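Local coordinates for Xyn30D (Paenibacillus barcinonensis, PDB 4QB6), which probably cleaves glucuronoxylan as a family 30 xylanase, this chain being its attached CBM35 module, which binds calcium and glucuronic acid-bearing xylan fragments, at residues 58-62 with 63-67; 68-71 with 72-76. All blocks are in the same frame, centred on the assembly; numbering follows the deposited sequence.

Contact 1 of 2, residues 58-62 with 63-67; sequences PGYTG and SGYVN. With CA (calcium ion), chain D; CA (calcium ion), chain C; GCU (alpha-D-glucopyranuronic acid), chain B.
Y60 and Y65 both carry CG between the backbone N and the carbonyl carbon (chi1 54° and 57°), and this brings the two rings beside each other. They flank a type II' beta turn, T61 to G64, in the beta-sandwich of this carbohydrate-binding module. The turn leads into strand 65-68. The Y60 ring lies over the turn. The bare CA of G64 sits over one face in a CH-pi contact, 3.8 Å from the ring centroid of Y60 and offset toward the rim. The Y60 and Y65 rings meet obliquely: CD2 of Y60 lies 3.7 Å from CD2 of Y65, at the edge of the Y65 ring and near its plane. The ring planes of Y60 and Y65 meet at 55°. The hydroxyl of Y60 is tied back to the turn through a water, which is 2.8 Å from Y60 OH and donates to S63 O. Y65 OH finds its polar partner in Y57, a glucuronate-binding residue.

The turn is also a metal site. T61 O and G64 O approach to 3.2 Å because both bind the same calcium, which probably offsets their mutual repulsion. E41, E43 and D157 complete the protein part of that site. At the far end of the strand, N67 serves a second calcium, beside the bound glucuronic acid. Its ND2 is hydrogen-bonded to E54, which helps fix the turn of the amide. OD1 of N67 binds this calcium at 2.4 Å. The same N67 OD1 lies 2.7 Å from GCU O4, the sugar oxygen that shares the metal.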
loop_
_atom_site.group_PDB
_atom_site.type_symbol
_atom_site.label_atom_id
_atom_site.label_comp_id
_atom_site.label_asym_id
_atom_site.label_seq_id
_atom_site.Cartn_x
_atom_site.Cartn_y
_atom_site.Cartn_z
ATOM N N PRO A 58 8.549 10.385 -11.928
ATOM C CA PRO A 58 7.297 10.998 -12.311
ATOM C C PRO A 58 6.163 9.975 -12.459
ATOM O O PRO A 58 6.405 8.788 -12.610
ATOM C CB PRO A 58 7.645 11.649 -13.650
ATOM C CG PRO A 58 8.685 10.791 -14.195
ATOM C CD PRO A 58 9.526 10.379 -13.025
ATOM N N GLY A 59 4.938 10.480 -12.401
ATOM C CA GLY A 59 3.767 9.698 -12.703
ATOM C C GLY A 59 2.884 9.331 -11.539
ATOM O O GLY A 59 1.850 8.714 -11.728
ATOM N N TYR A 60 3.318 9.704 -10.328
ATOM C CA TYR A 60 2.533 9.504 -9.118
ATOM C C TYR A 60 1.310 10.401 -9.100
ATOM O O TYR A 60 1.265 11.458 -9.739
ATOM C CB TYR A 60 3.409 9.764 -7.875
ATOM C CG TYR A 60 4.079 11.121 -7.899
ATOM C CD1 TYR A 60 3.383 12.257 -7.514
ATOM C CD2 TYR A 60 5.383 11.282 -8.349
ATOM C CE1 TYR A 60 3.963 13.519 -7.553
ATOM C CE2 TYR A 60 5.974 12.550 -8.410
ATOM C CZ TYR A 60 5.255 13.638 -7.988
ATOM O OH TYR A 60 5.832 14.910 -8.044
ATOM N N THR A 61 0.367 10.018 -8.257
ATOM C CA THR A 61 -0.889 10.720 -8.009
ATOM C C THR A 61 -0.641 11.515 -6.720
ATOM O O THR A 61 0.189 11.131 -5.883
ATOM C CB THR A 61 -2.048 9.695 -7.818
ATOM O OG1 THR A 61 -2.289 8.958 -9.023
ATOM C CG2 THR A 61 -3.343 10.329 -7.429
ATOM N N GLY A 62 -1.342 12.626 -6.526
ATOM C CA GLY A 62 -1.150 13.422 -5.336
ATOM C C GLY A 62 0.164 14.142 -5.296
ATOM O O GLY A 62 0.704 14.509 -6.330
ATOM N N SER A 63 0.724 14.313 -4.118
ATOM C CA SER A 63 1.938 15.081 -3.957
ATOM C C SER A 63 3.228 14.281 -4.013
ATOM O O SER A 63 4.313 14.843 -3.968
ATOM C CB SER A 63 1.886 15.864 -2.649
ATOM O OG SER A 63 1.761 14.982 -1.556
ATOM N N GLY A 64 3.131 12.948 -4.102
ATOM C CA GLY A 64 4.317 12.127 -4.188
ATOM C C GLY A 64 3.989 10.661 -4.052
ATOM O O GLY A 64 2.911 10.236 -4.396
ATOM N N TYR A 65 4.977 9.921 -3.556
ATOM C CA TYR A 65 4.831 8.497 -3.280
ATOM C C TYR A 65 5.704 8.189 -2.097
ATOM O O TYR A 65 6.509 9.024 -1.661
ATOM C CB TYR A 65 5.194 7.633 -4.507
ATOM C CG TYR A 65 6.580 7.882 -5.022
ATOM C CD1 TYR A 65 7.674 7.222 -4.501
ATOM C CD2 TYR A 65 6.814 8.795 -6.050
ATOM C CE1 TYR A 65 8.950 7.480 -4.936
ATOM C CE2 TYR A 65 8.080 9.054 -6.514
ATOM C CZ TYR A 65 9.154 8.385 -5.957
ATOM O OH TYR A 65 10.419 8.678 -6.428
ATOM N N VAL A 66 5.565 6.979 -1.569
ATOM C CA VAL A 66 6.381 6.574 -0.406
ATOM C C VAL A 66 7.446 5.587 -0.849
ATOM O O VAL A 66 7.148 4.611 -1.563
ATOM C CB VAL A 66 5.508 5.989 0.694
ATOM C CG1 VAL A 66 6.375 5.408 1.803
ATOM C CG2 VAL A 66 4.575 7.055 1.229
ATOM N N ASN A 67 8.669 5.822 -0.397
ATOM C CA ASN A 67 9.775 4.950 -0.601
ATOM C C ASN A 67 10.077 4.241 0.712
ATOM O O ASN A 67 10.398 4.898 1.714
ATOM C CB ASN A 67 10.962 5.810 -1.062
ATOM C CG ASN A 67 12.189 5.008 -1.300
ATOM O OD1 ASN A 67 12.219 3.829 -1.024
ATOM N ND2 ASN A 67 13.242 5.642 -1.795
HETATM CA CA CA D . 0.663 9.488 -4.261
HETATM CA CA CA C . 13.095 1.653 -1.268
HETATM C C1 GCU B . 16.382 3.369 -5.912
HETATM C C2 GCU B . 15.204 4.264 -6.197
HETATM C C3 GCU B . 14.221 4.289 -5.047
HETATM C C4 GCU B . 13.844 2.800 -4.648
HETATM C C5 GCU B . 15.125 2.057 -4.320
HETATM C C6 GCU B . 14.896 0.655 -3.933
HETATM O O2 GCU B . 15.666 5.584 -6.580
HETATM O O3 GCU B . 13.012 4.988 -5.322
HETATM O O4 GCU B . 13.048 2.850 -3.444
HETATM O O5 GCU B . 15.893 2.092 -5.505
HETATM O O6A GCU B . 14.136 0.415 -2.984
HETATM O O6B GCU B . 15.455 -0.248 -4.543
HETATM O O HOH W 1 4.626 16.799 -6.422
HETATM O O HOH W 2 10.726 1.417 -1.882
HETATM O O HOH W 3 15.115 2.887 -0.820
#

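Contact 2 of 2, residues 68-71 with 72-76; sequences FNAY and TNSAI. With CA (calcium ion), chain C.
F68 and I76 make the apolar part of this local contact. CZ of F68 meets CD1 of I76 at 3.6 Å, and the two side chains cross at about a right angle. Along the same ring, CB of S74 lies in plane at the edge, 3.8 Å from F68 CD1. F68 holds CG anti to its carbonyl carbon (chi1 -62°), which lays the ring alongside the next strand, with CD1 at S74 and CZ at I76. I146 and P154 also touch it. With an alanine in place of F68 the ring is gone, and I76 CD1 and S74 CB would probably be left facing a gap.

One direct hydrogen bond joins the segments. In the modelled conformer of S74, one of two, A70 N donates to S74 OG at 2.8 Å, with an angle of 147° at the hydrogen. In that conformer S74 OG is also hydrogen-bonded to D50 O. The loop reverses the chain between strand 65-68 and strand 72-83 of the beta-sandwich. The chain turns a corner at N73. T148 OG1 bonds to both A70 O and S74 N, tying the loop to strand 140-149.

F68 takes part in metal binding through its backbone: F68 O binds a calcium at 2.4 Å, beside the side chains of N67 and E152. A water on the same calcium accepts a weak hydrogen bond from F68 N.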
loop_
_atom_site.group_PDB
_atom_site.type_symbol
_atom_site.label_atom_id
_atom_site.label_comp_id
_atom_site.label_asym_id
_atom_site.label_seq_id
_atom_site.Cartn_x
_atom_site.Cartn_y
_atom_site.Cartn_z
ATOM N N PHE A 68 9.906 2.921 0.771
ATOM C CA PHE A 68 10.332 2.143 1.952
ATOM C C PHE A 68 11.837 2.141 2.011
ATOM O O PHE A 68 12.476 1.865 1.030
ATOM C CB PHE A 68 9.852 0.687 1.855
ATOM C CG PHE A 68 8.349 0.480 1.819
ATOM C CD1 PHE A 68 7.623 0.276 2.995
ATOM C CD2 PHE A 68 7.671 0.395 0.598
ATOM C CE1 PHE A 68 6.287 -0.015 2.937
ATOM C CE2 PHE A 68 6.316 0.117 0.579
ATOM C CZ PHE A 68 5.625 -0.067 1.739
ATOM N N ASN A 69 12.417 2.397 3.175
ATOM C CA ASN A 69 13.885 2.386 3.238
ATOM C C ASN A 69 14.528 1.156 3.791
ATOM O O ASN A 69 15.670 0.840 3.414
ATOM C CB ASN A 69 14.386 3.583 4.006
ATOM C CG ASN A 69 14.085 4.872 3.293
ATOM O OD1 ASN A 69 13.457 5.742 3.855
ATOM N ND2 ASN A 69 14.450 4.949 2.014
ATOM N N ALA A 70 13.845 0.433 4.644
ATOM C CA ALA A 70 14.436 -0.733 5.319
ATOM C C ALA A 70 13.952 -2.020 4.703
ATOM O O ALA A 70 12.757 -2.174 4.354
ATOM C CB ALA A 70 14.123 -0.726 6.796
ATOM N N TYR A 71 14.836 -2.997 4.620
ATOM C CA TYR A 71 14.482 -4.272 4.057
ATOM C C TYR A 71 13.429 -4.986 4.884
ATOM O O TYR A 71 12.600 -5.721 4.302
ATOM C CB TYR A 71 15.708 -5.178 3.817
ATOM C CG TYR A 71 16.318 -4.918 2.469
ATOM C CD1 TYR A 71 17.038 -3.765 2.206
ATOM C CD2 TYR A 71 16.163 -5.835 1.440
ATOM C CE1 TYR A 71 17.576 -3.542 0.942
ATOM C CE2 TYR A 71 16.676 -5.594 0.187
ATOM C CZ TYR A 71 17.376 -4.459 -0.043
ATOM O OH TYR A 71 17.901 -4.246 -1.307
ATOM N N THR A 72 13.459 -4.790 6.214
ATOM C CA THR A 72 12.431 -5.287 7.122
ATOM C C THR A 72 11.935 -4.188 8.017
ATOM O O THR A 72 12.677 -3.277 8.398
ATOM C CB THR A 72 12.927 -6.421 8.042
ATOM O OG1 THR A 72 13.917 -5.969 8.970
ATOM C CG2 THR A 72 13.462 -7.472 7.239
ATOM N N ASN A 73 10.651 -4.280 8.343
ATOM C CA ASN A 73 10.042 -3.416 9.330
ATOM C C ASN A 73 9.841 -1.966 8.943
ATOM O O ASN A 73 9.533 -1.123 9.787
ATOM C CB ASN A 73 10.692 -3.583 10.741
ATOM C CG ASN A 73 10.433 -4.945 11.316
ATOM O OD1 ASN A 73 11.318 -5.527 11.976
ATOM N ND2 ASN A 73 9.282 -5.476 11.065
ATOM N N SER A 74 9.970 -1.619 7.662
ATOM C CA SER A 74 9.454 -0.333 7.202
ATOM C C SER A 74 7.967 -0.513 6.989
ATOM O O SER A 74 7.509 -1.614 6.708
ATOM C CB SER A 74 10.085 0.166 5.904
ATOM O OG SER A 74 11.435 0.567 6.035
ATOM N N ALA A 75 7.229 0.565 7.126
ATOM C CA ALA A 75 5.757 0.454 7.100
ATOM C C ALA A 75 5.085 1.714 6.655
ATOM O O ALA A 75 5.576 2.828 6.879
ATOM C CB ALA A 75 5.214 0.050 8.461
ATOM N N ILE A 76 3.919 1.534 6.032
ATOM C CA ILE A 76 2.947 2.589 5.809
ATOM C C ILE A 76 1.655 2.176 6.477
ATOM O O ILE A 76 1.168 1.066 6.228
ATOM C CB ILE A 76 2.672 2.784 4.294
ATOM C CG1 ILE A 76 3.943 3.037 3.514
ATOM C CG2 ILE A 76 1.648 3.894 4.104
ATOM C CD1 ILE A 76 3.737 2.988 2.003
HETATM CA CA CA C . 13.095 1.653 -1.268
HETATM O O HOH W 2 10.726 1.417 -1.882
HETATM O O HOH W 3 15.115 2.887 -0.820
#

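In the fold
Contacts 1 and 2 follow each other along the chain, and their centres are about 17 Å apart. Strand 65-68 joins them. They touch directly where V66 CG1 packs on I76 CD1 at 3.6 Å. Their main link is the calcium at the sugar site, to which residues 63-67 and residues 68-71 each supply a ligand from consecutive positions. Two waters on this metal belong to both contacts. The glucuronic acid binds the same calcium through O4 and O6A, and Y57, R102 and N155 hydrogen-bond to it. The other calcium belongs to contact 1 alone and lies at the opposite end of the strand from the sugar.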